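START domain-containing protein 10 (Homo sapiens, PDB 6SER) transfers phosphatidylcholine and phosphatidylethanolamine between membranes, preferring lipids with a palmitoyl or stearoyl chain at sn-1 and an unsaturated chain at sn-2. Local coordinates at residues A[117-122]-A[126-131]; A[188-191]-A[196-199]; A[87-92]-A[100-105]; A[155-158]-A[162-165]. One frame throughout, in Å; residues are numbered along the deposited sequence.

All four contacts draw on the one curled sheet of the START fold, and contact 1 touches each of the other three. Arg128 NH2 of contact 1 lies 3.1 Å from Pro191 O of contact 2, Ser118 O lies 2.7 Å from Ile100 N of contact 3, and Asp129 OD2 forms a salt bridge of 2.9 Å with Arg163 NH1 of contact 4. Contacts 2 and 4 also meet, through neighbouring strands, whereas the centres of contacts 2 and 3 stand about 24 Å apart. Glycol molecules, probably from the crystallisation liquor, lie beside residues of every contact, among them Tyr117, Ile89 and Tyr155, and one makes a weak hydrogen bond with Val189 N of contact 2; such molecules often mark pockets.

Contact 1. Residues A[117-122]-A[126-131]; sequences YSWRCP and KNRDVI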
# COMPACT_ATOMS: atom_id res chain seq x y z
N TYR A 117 1.94 5.98 -8.78
CA TYR A 117 1.98 4.56 -9.14
C TYR A 117 0.96 4.28 -10.25
O TYR A 117 -0.23 4.57 -10.08
CB TYR A 117 1.69 3.70 -7.91
CG TYR A 117 1.63 2.21 -8.19
CD1 TYR A 117 2.77 1.41 -8.07
CD2 TYR A 117 0.43 1.58 -8.54
CE1 TYR A 117 2.73 0.05 -8.30
CE2 TYR A 117 0.38 0.21 -8.77
CZ TYR A 117 1.53 -0.55 -8.65
OH TYR A 117 1.50 -1.90 -8.89
N SER A 118 1.43 3.67 -11.34
CA SER A 118 0.63 3.27 -12.50
C SER A 118 0.68 1.76 -12.67
O SER A 118 1.73 1.14 -12.46
CB SER A 118 1.16 3.86 -13.81
OG SER A 118 1.24 5.25 -13.77
N TRP A 119 -0.43 1.17 -13.12
CA TRP A 119 -0.41 -0.26 -13.39
C TRP A 119 -1.35 -0.60 -14.54
O TRP A 119 -2.28 0.15 -14.84
CB TRP A 119 -0.73 -1.08 -12.14
CG TRP A 119 -2.15 -1.09 -11.63
CD1 TRP A 119 -3.05 -2.10 -11.79
CD2 TRP A 119 -2.81 -0.08 -10.84
NE1 TRP A 119 -4.24 -1.78 -11.17
CE2 TRP A 119 -4.12 -0.56 -10.58
CE3 TRP A 119 -2.44 1.16 -10.34
CZ2 TRP A 119 -5.04 0.17 -9.83
CZ3 TRP A 119 -3.36 1.89 -9.59
CH2 TRP A 119 -4.65 1.39 -9.35
N ARG A 120 -1.09 -1.72 -15.19
CA ARG A 120 -1.87 -2.08 -16.36
C ARG A 120 -3.01 -3.02 -15.97
O ARG A 120 -2.96 -3.72 -14.96
CB ARG A 120 -0.98 -2.71 -17.43
CG ARG A 120 -0.09 -3.81 -16.94
CD ARG A 120 0.80 -4.34 -18.06
NE ARG A 120 1.92 -3.44 -18.31
CZ ARG A 120 3.11 -3.55 -17.71
NH1 ARG A 120 3.32 -4.51 -16.82
NH2 ARG A 120 4.07 -2.68 -18.00
N CYS A 121 -4.09 -2.86 -16.69
CA CYS A 121 -5.28 -3.69 -16.51
C CYS A 121 -5.56 -4.40 -17.82
O CYS A 121 -5.19 -3.92 -18.82
CB CYS A 121 -6.43 -2.83 -16.05
SG CYS A 121 -6.12 -1.95 -14.52
N PRO A 122 -6.21 -5.57 -17.81
CA PRO A 122 -6.53 -6.29 -19.02
C PRO A 122 -7.34 -5.44 -20.00
O PRO A 122 -8.28 -4.89 -19.62
CB PRO A 122 -7.30 -7.51 -18.53
CG PRO A 122 -7.68 -7.21 -17.12
CD PRO A 122 -6.66 -6.24 -16.63
N LYS A 126 -8.90 0.17 -19.05
CA LYS A 126 -7.70 0.99 -19.25
C LYS A 126 -6.73 0.84 -18.08
O LYS A 126 -7.07 0.26 -17.10
CB LYS A 126 -8.02 2.33 -19.91
CG LYS A 126 -8.55 3.46 -19.09
CD LYS A 126 -9.52 4.29 -19.89
CE LYS A 126 -8.94 5.08 -21.02
NZ LYS A 126 -9.50 6.43 -21.10
N ASN A 127 -5.52 1.32 -18.25
CA ASN A 127 -4.52 1.29 -17.17
C ASN A 127 -4.91 2.33 -16.12
O ASN A 127 -5.59 3.23 -16.42
CB ASN A 127 -3.11 1.45 -17.71
CG ASN A 127 -2.72 0.42 -18.73
OD1 ASN A 127 -3.08 -0.72 -18.63
ND2 ASN A 127 -1.94 0.81 -19.70
N ARG A 128 -4.45 2.14 -14.91
CA ARG A 128 -4.83 2.96 -13.75
C ARG A 128 -3.63 3.62 -13.11
O ARG A 128 -2.60 3.14 -13.24
CB ARG A 128 -5.53 2.07 -12.74
CG ARG A 128 -7.03 2.15 -12.84
CD ARG A 128 -7.68 0.91 -13.32
NE ARG A 128 -9.07 1.20 -13.28
CZ ARG A 128 -9.92 0.90 -14.21
NH1 ARG A 128 -9.55 0.22 -15.26
NH2 ARG A 128 -11.14 1.27 -14.07
N ASP A 129 -3.85 4.71 -12.42
CA ASP A 129 -2.81 5.43 -11.68
C ASP A 129 -3.38 6.01 -10.39
O ASP A 129 -4.51 6.25 -10.34
CB ASP A 129 -2.05 6.43 -12.55
CG ASP A 129 -2.79 7.64 -13.05
OD1 ASP A 129 -3.97 7.70 -12.93
OD2 ASP A 129 -2.16 8.45 -13.57
N VAL A 130 -2.53 6.21 -9.44
CA VAL A 130 -2.85 6.79 -8.13
C VAL A 130 -1.79 7.77 -7.70
O VAL A 130 -0.67 7.60 -8.01
CB VAL A 130 -3.02 5.72 -7.05
CG1 VAL A 130 -4.31 4.99 -7.18
CG2 VAL A 130 -1.88 4.76 -6.97
N ILE A 131 -2.24 8.79 -7.02
CA ILE A 131 -1.37 9.72 -6.30
C ILE A 131 -1.72 9.55 -4.84
O ILE A 131 -2.88 9.74 -4.46
CB ILE A 131 -1.61 11.17 -6.75
CG1 ILE A 131 -1.47 11.33 -8.26
CG2 ILE A 131 -0.69 12.12 -6.00
CD1 ILE A 131 -0.08 11.38 -8.72
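Tyr117 with Val130 and Trp119 with Arg128 form antiparallel hydrogen-bonded pairs on either side of the non-hydrogen-bonded pair Ser118 and Asp129, the axes of the short strands 117-119 and 127-131 approaching to 4.7 Å. At the second of these pairs, Trp119 N reaches Arg128 O over 2.9 Å, and the reciprocal bond is equally short. The face that bears these two residues also bears Tyr117 and Val130, and on it the indole reaches across to the opposite strand. Its CG sits between the backbone N and the carbonyl carbon (chi1 73°), which lays the six-membered ring against Arg128 CB. That carbon stands 3.5 Å from the ring centroid and 12° off the normal, a CH-pi contact over the face. Val130 divides its two methyls: CG1 meets the ring edge, 4.0 Å from Trp119 CZ3, while CG2 packs at 3.8 Å on Tyr117 CB.

Strands 112-119 and 127-139 make a beta hairpin in the curled sheet of the START domain, the helix-grip fold in which the sheet embraces a long C-terminal helix. Near the hairpin turn a side chain takes over the pairing. Asn127 OD1 accepts Cys121 N at 3.1 Å, on a lone pair and in the carbonyl plane. Cys121 SG lies 3.5 Å from Arg128 CD, touching the aliphatic part of the arginine; beyond it the guanidinium donates from NH2 to Pro191 O and, weakly, from NH1 to Lys126 O. On the other face, Ser118 OG rests against Asp129 CB, and the carboxylate turns to Tyr116 OH and Arg163.

Contact 2. Residues A[188-191]-A[196-199]; sequences QVDP and PKWV
A single salt bridge, between Asp190 and Lys197, ties the end of strand 181-190 to the first turn of helix 197-227. The backbones stay well apart, with Asp190 CA and Lys197 CA 7.9 Å from each other, and the two segments bury just 83 Å² between them. Both side chains therefore have to reach. Asp190 places CG opposite its backbone N (chi1 -168°), while the lysine bends once, at chi2, and then runs extended through its last two torsions. The chains meet at about a right angle, and Lys197 NZ donates to Asp190 OD2 over 2.8 Å, arriving on the syn side and 20° out of the carboxylate plane.

In the START fold this long helix is the one gripped by the curled sheet, and the bridge spans the short connection that leads into it from the last long strand of that sheet. Pro196 occupies the N-cap position immediately before the lysine. Asp190 OD2 is gripped twice, since it also accepts from Lys192 N within the connection, so one oxygen fastens both the loop and the helix start. The other oxygen, Asp190 OD1, remains 3.6 Å from Lys197 NZ, which makes the bridge one-sided. Lys197 CE follows the nitrogen in, 3.3 Å from Asp190 OD2, and the side chains of both partners touch Leu65.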
# COMPACT_ATOMS: atom_id res chain seq x y z
N GLN A 188 -8.54 -0.60 0.75
CA GLN A 188 -9.83 -0.27 0.17
C GLN A 188 -9.54 0.70 -0.98
O GLN A 188 -9.25 1.88 -0.74
CB GLN A 188 -10.77 0.33 1.20
CG GLN A 188 -12.17 0.62 0.68
CD GLN A 188 -13.05 1.24 1.73
OE1 GLN A 188 -12.58 1.97 2.61
NE2 GLN A 188 -14.35 0.94 1.67
N VAL A 189 -9.59 0.18 -2.17
CA VAL A 189 -9.31 0.90 -3.35
C VAL A 189 -10.41 0.90 -4.38
O VAL A 189 -10.83 -0.12 -4.81
CB VAL A 189 -8.06 0.32 -4.01
CG1 VAL A 189 -7.76 1.02 -5.30
CG2 VAL A 189 -6.89 0.41 -3.10
N ASP A 190 -10.81 2.08 -4.81
CA ASP A 190 -11.81 2.27 -5.82
C ASP A 190 -11.12 2.51 -7.13
O ASP A 190 -10.50 3.48 -7.32
CB ASP A 190 -12.68 3.46 -5.45
CG ASP A 190 -13.91 3.57 -6.28
OD1 ASP A 190 -14.80 4.29 -5.91
OD2 ASP A 190 -13.98 2.97 -7.32
N PRO A 191 -11.22 1.56 -8.09
CA PRO A 191 -10.60 1.69 -9.41
C PRO A 191 -11.44 2.59 -10.33
O PRO A 191 -11.03 2.83 -11.44
CB PRO A 191 -10.59 0.26 -9.97
CG PRO A 191 -11.07 -0.62 -8.83
CD PRO A 191 -11.91 0.27 -7.94
N PRO A 196 -18.06 -2.67 -12.06
CA PRO A 196 -18.97 -2.73 -10.91
C PRO A 196 -18.17 -3.00 -9.63
O PRO A 196 -17.20 -3.76 -9.63
CB PRO A 196 -19.91 -3.89 -11.25
CG PRO A 196 -19.79 -4.06 -12.73
CD PRO A 196 -18.37 -3.70 -13.06
N LYS A 197 -18.60 -2.34 -8.55
CA LYS A 197 -17.91 -2.47 -7.27
C LYS A 197 -17.80 -3.93 -6.83
O LYS A 197 -16.74 -4.36 -6.36
CB LYS A 197 -18.62 -1.63 -6.21
CG LYS A 197 -18.09 -0.20 -6.05
CD LYS A 197 -17.63 0.41 -7.37
CE LYS A 197 -17.07 1.83 -7.20
NZ LYS A 197 -16.47 2.40 -8.46
N TRP A 198 -18.88 -4.70 -6.99
CA TRP A 198 -18.84 -6.10 -6.56
C TRP A 198 -17.88 -6.92 -7.40
O TRP A 198 -17.31 -7.91 -6.91
CB TRP A 198 -20.25 -6.72 -6.60
CG TRP A 198 -20.87 -6.69 -7.95
CD1 TRP A 198 -21.65 -5.69 -8.47
CD2 TRP A 198 -20.78 -7.70 -8.96
NE1 TRP A 198 -22.04 -6.02 -9.75
CE2 TRP A 198 -21.52 -7.24 -10.07
CE3 TRP A 198 -20.13 -8.94 -9.04
CZ2 TRP A 198 -21.63 -7.99 -11.25
CZ3 TRP A 198 -20.25 -9.67 -10.21
CH2 TRP A 198 -21.00 -9.20 -11.30
N VAL A 199 -17.67 -6.55 -8.66
CA VAL A 199 -16.63 -7.19 -9.45
C VAL A 199 -15.25 -6.89 -8.87
O VAL A 199 -14.36 -7.74 -8.88
CB VAL A 199 -16.72 -6.75 -10.92
CG1 VAL A 199 -15.62 -7.41 -11.74
CG2 VAL A 199 -18.09 -7.08 -11.48

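Contact 3. Residues A[87-92]-A[100-105]; sequences HDIEYR and IETFDI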
# COMPACT_ATOMS: atom_id res chain seq x y z
N HIS A 87 9.30 -0.53 0.97
CA HIS A 87 9.75 0.84 0.78
C HIS A 87 10.44 1.07 -0.56
O HIS A 87 10.41 2.18 -1.08
CB HIS A 87 10.71 1.24 1.91
CG HIS A 87 10.05 1.95 3.05
ND1 HIS A 87 9.48 3.20 2.93
CD2 HIS A 87 9.89 1.60 4.36
CE1 HIS A 87 9.00 3.59 4.09
NE2 HIS A 87 9.23 2.63 4.98
N ASP A 88 11.06 0.03 -1.14
CA ASP A 88 12.00 0.20 -2.25
C ASP A 88 11.24 0.40 -3.55
O ASP A 88 10.94 -0.55 -4.27
CB ASP A 88 12.92 -1.01 -2.35
CG ASP A 88 14.15 -0.75 -3.21
OD1 ASP A 88 15.26 -1.12 -2.80
OD2 ASP A 88 13.99 -0.16 -4.31
N ILE A 89 10.98 1.67 -3.89
CA ILE A 89 10.28 2.01 -5.13
C ILE A 89 10.99 1.41 -6.33
O ILE A 89 10.35 0.87 -7.25
CB ILE A 89 10.12 3.53 -5.28
CG1 ILE A 89 9.04 4.05 -4.35
CG2 ILE A 89 9.74 3.90 -6.70
CD1 ILE A 89 9.56 4.81 -3.19
N GLU A 90 12.32 1.50 -6.36
CA GLU A 90 13.08 1.02 -7.51
C GLU A 90 12.89 -0.48 -7.73
O GLU A 90 12.71 -0.92 -8.87
CB GLU A 90 14.57 1.33 -7.32
CG GLU A 90 15.42 0.70 -8.39
CD GLU A 90 16.92 0.91 -8.17
OE1 GLU A 90 17.65 0.85 -9.17
OE2 GLU A 90 17.37 1.12 -7.02
N TYR A 91 12.94 -1.26 -6.66
CA TYR A 91 12.75 -2.71 -6.72
C TYR A 91 11.36 -3.12 -7.21
O TYR A 91 11.22 -4.22 -7.74
CB TYR A 91 13.00 -3.31 -5.33
CG TYR A 91 13.10 -4.81 -5.27
CD1 TYR A 91 13.98 -5.51 -6.09
CD2 TYR A 91 12.34 -5.54 -4.35
CE1 TYR A 91 14.10 -6.89 -6.01
CE2 TYR A 91 12.45 -6.92 -4.26
CZ TYR A 91 13.33 -7.59 -5.09
OH TYR A 91 13.43 -8.95 -5.00
N ARG A 92 10.34 -2.27 -7.03
CA ARG A 92 8.98 -2.63 -7.45
C ARG A 92 8.94 -3.10 -8.89
O ARG A 92 8.29 -4.10 -9.21
CB ARG A 92 8.03 -1.44 -7.28
CG ARG A 92 7.16 -1.48 -6.03
CD ARG A 92 5.85 -2.28 -6.21
NE ARG A 92 5.14 -2.37 -4.93
CZ ARG A 92 3.88 -2.78 -4.77
NH1 ARG A 92 3.15 -3.14 -5.82
NH2 ARG A 92 3.34 -2.81 -3.56
N ILE A 100 3.50 0.12 -14.22
CA ILE A 100 3.99 0.81 -15.41
C ILE A 100 5.10 1.76 -14.96
O ILE A 100 6.25 1.66 -15.39
CB ILE A 100 2.89 1.61 -16.12
CG1 ILE A 100 1.64 0.77 -16.36
CG2 ILE A 100 3.41 2.19 -17.43
CD1 ILE A 100 1.86 -0.35 -17.32
N GLU A 101 4.73 2.67 -14.07
CA GLU A 101 5.56 3.76 -13.60
C GLU A 101 5.31 3.89 -12.10
O GLU A 101 4.16 3.79 -11.67
CB GLU A 101 5.19 5.06 -14.32
CG GLU A 101 6.34 5.92 -14.72
CD GLU A 101 5.92 7.02 -15.69
OE1 GLU A 101 4.73 7.04 -16.09
OE2 GLU A 101 6.78 7.86 -16.04
N THR A 102 6.37 4.08 -11.32
CA THR A 102 6.18 4.40 -9.91
C THR A 102 7.39 5.18 -9.41
O THR A 102 8.53 4.81 -9.69
CB THR A 102 5.94 3.14 -9.05
OG1 THR A 102 5.71 3.53 -7.69
CG2 THR A 102 7.16 2.19 -9.09
N PHE A 103 7.13 6.26 -8.68
CA PHE A 103 8.20 7.12 -8.17
C PHE A 103 7.61 8.05 -7.13
O PHE A 103 6.42 8.36 -7.16
CB PHE A 103 8.84 7.94 -9.29
CG PHE A 103 7.85 8.69 -10.13
CD1 PHE A 103 7.42 9.96 -9.76
CD2 PHE A 103 7.34 8.12 -11.30
CE1 PHE A 103 6.50 10.65 -10.55
CE2 PHE A 103 6.43 8.81 -12.09
CZ PHE A 103 6.00 10.08 -11.71
N ASP A 104 8.45 8.49 -6.20
CA ASP A 104 8.02 9.51 -5.25
C ASP A 104 8.09 10.87 -5.91
O ASP A 104 8.89 11.11 -6.81
CB ASP A 104 8.89 9.49 -4.00
CG ASP A 104 8.54 8.35 -3.06
OD1 ASP A 104 7.41 7.82 -3.16
OD2 ASP A 104 9.40 7.98 -2.23
N ILE A 105 7.22 11.77 -5.45
CA ILE A 105 7.09 13.11 -6.01
C ILE A 105 7.74 14.15 -5.12
O ILE A 105 8.48 15.01 -5.58
CB ILE A 105 5.60 13.43 -6.25
CG1 ILE A 105 5.02 12.51 -7.33
CG2 ILE A 105 5.42 14.93 -6.58
CD1 ILE A 105 3.52 12.62 -7.50
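Ile89 presents its two branches separately to the strand beside it, CG2 packing on Thr102 and CD1 on Asp104. The contact sets the first turn of helix 89-95 against strand 99-109 of the START domain's curled sheet, and no hydrogen bond spans it. With CG1 beside the backbone N (chi1 -75°), CG2 lies against the strand backbone, coming within 3.4 Å of Thr102 O and 3.9 Å of Phe103 CA. The same methyl meets Thr102 CG2 at 3.9 Å. That threonine methyl has a second neighbour in Arg92 CB, one helical turn further on and 4.1 Å from it, so two helix residues share one threonine methyl. Thr102 OG1 is turned elsewhere, hydrogen-bonded to Tyr116 O of the adjacent strand.

The second branch runs to a charged neighbour. Ile89 CD1 lies 3.3 Å from Asp104 OD2, the two side chains inclined to one another, so an apolar methyl covers part of a carboxylate. That oxygen is not left without a partner, for it forms a salt bridge with Arg134, whose side chain also touches Ile89. Arg92 likewise leaves the contact beyond CB: the chain bends at chi2 and its guanidinium pairs with Asp96.

Just ahead of Ile89, Asp88 separates this helix from helix 79-87 and serves as the N-cap. Asp88 OD1 forms a hydrogen bond with Tyr222 OH of the long helix 197-227, while Asp88 OD2 accepts Tyr91 N over 2.8 Å, with the donor 51° above the carboxylate plane.

Contact 4. Residues A[155-158]-A[162-165]; sequences YPPR and VRAV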
# COMPACT_ATOMS: atom_id res chain seq x y z
N TYR A 155 -0.10 16.80 -11.04
CA TYR A 155 -0.42 15.44 -11.47
C TYR A 155 -1.93 15.30 -11.62
O TYR A 155 -2.57 14.54 -10.88
CB TYR A 155 0.16 14.42 -10.49
CG TYR A 155 1.66 14.41 -10.51
CD1 TYR A 155 2.36 13.46 -11.25
CD2 TYR A 155 2.39 15.37 -9.83
CE1 TYR A 155 3.74 13.47 -11.30
CE2 TYR A 155 3.76 15.39 -9.87
CZ TYR A 155 4.44 14.44 -10.60
OH TYR A 155 5.82 14.49 -10.62
N PRO A 156 -2.52 16.00 -12.59
CA PRO A 156 -3.95 15.83 -12.85
C PRO A 156 -4.21 14.50 -13.53
O PRO A 156 -3.26 13.85 -14.01
CB PRO A 156 -4.29 17.01 -13.77
CG PRO A 156 -3.03 17.21 -14.54
CD PRO A 156 -1.89 16.88 -13.59
N PRO A 157 -5.46 14.05 -13.61
CA PRO A 157 -5.75 12.82 -14.34
C PRO A 157 -5.24 12.89 -15.78
O PRO A 157 -5.22 13.95 -16.40
CB PRO A 157 -7.28 12.72 -14.30
CG PRO A 157 -7.68 13.54 -13.10
CD PRO A 157 -6.68 14.66 -13.04
N ARG A 158 -4.86 11.74 -16.30
CA ARG A 158 -4.45 11.61 -17.69
C ARG A 158 -5.55 10.93 -18.49
O ARG A 158 -6.14 9.96 -18.03
CB ARG A 158 -3.17 10.78 -17.80
CG ARG A 158 -1.93 11.57 -17.49
CD ARG A 158 -0.91 10.69 -16.82
NE ARG A 158 -0.56 9.54 -17.65
CZ ARG A 158 0.31 9.58 -18.65
NH1 ARG A 158 0.93 10.71 -18.94
NH2 ARG A 158 0.56 8.48 -19.36
N VAL A 162 -7.13 5.69 -16.04
CA VAL A 162 -8.21 5.96 -15.08
C VAL A 162 -7.55 6.33 -13.76
O VAL A 162 -6.74 5.63 -13.37
CB VAL A 162 -9.10 4.73 -14.92
CG1 VAL A 162 -10.09 4.90 -13.81
CG2 VAL A 162 -9.81 4.43 -16.21
N ARG A 163 -7.90 7.45 -13.19
CA ARG A 163 -7.35 7.80 -11.87
C ARG A 163 -8.13 7.08 -10.80
O ARG A 163 -9.19 7.41 -10.56
CB ARG A 163 -7.35 9.30 -11.62
CG ARG A 163 -6.69 9.66 -10.30
CD ARG A 163 -5.25 9.35 -10.46
NE ARG A 163 -4.78 10.67 -10.50
CZ ARG A 163 -4.09 11.27 -11.39
NH1 ARG A 163 -3.60 10.68 -12.44
NH2 ARG A 163 -3.83 12.52 -11.18
N ALA A 164 -7.52 6.13 -10.16
CA ALA A 164 -8.13 5.39 -9.06
C ALA A 164 -7.94 6.16 -7.76
O ALA A 164 -7.25 7.12 -7.72
CB ALA A 164 -7.53 4.04 -8.98
N VAL A 165 -8.64 5.71 -6.77
CA VAL A 165 -8.61 6.34 -5.45
C VAL A 165 -8.32 5.29 -4.39
O VAL A 165 -9.02 4.38 -4.24
CB VAL A 165 -9.92 7.05 -5.10
CG1 VAL A 165 -9.87 7.64 -3.72
CG2 VAL A 165 -10.35 8.05 -6.12
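Pro157 and Arg163 bring the two backbones closest, 5.8 Å between their CA atoms, where the irregular chain 155-158 passes beside the strand residues 162-163. Between Arg158 CA and Val162 CA the gap has widened to 7.3 Å, and no clear hydrogen bond crosses the contact, which is carried almost wholly by one arginine. Arg163 leaves the strand with CG beside its carbonyl carbon (chi1 -176°), then bends at chi2 and again at chi3, bringing the guanidinium up against the Tyr155-Pro156-Pro157 backbone. Pro157 CA lies over one face of that group, 3.7 Å from Arg163 CZ, and the proline ring crosses the arginine chain at about a right angle, its CD 4.0 Å from Arg163 NH2. Tyr155 O approaches the edge of the guanidinium, near its plane, but its modelled separation from Arg163 NH2 is too short to be trusted in detail.

The clear charge partner of Arg163 is Asp129, reached through NH1, so a strand carboxylate secures the group on which the loop rests. A second arginine is near: Arg158 NE and Arg163 NH1 are 6.1 Å apart. The like charges do not touch, and Arg158 is matched by Asp160, which probably eases their repulsion.

Here, at the surface, the connection between strands 142-151 and 161-175 of the START sheet doubles back over the start of the second. There strand 161-175 runs parallel to strand 127-139, while Tyr155 packs its side chain on Ile131 of that neighbour and on Phe103 and Ile105 of strand 99-109.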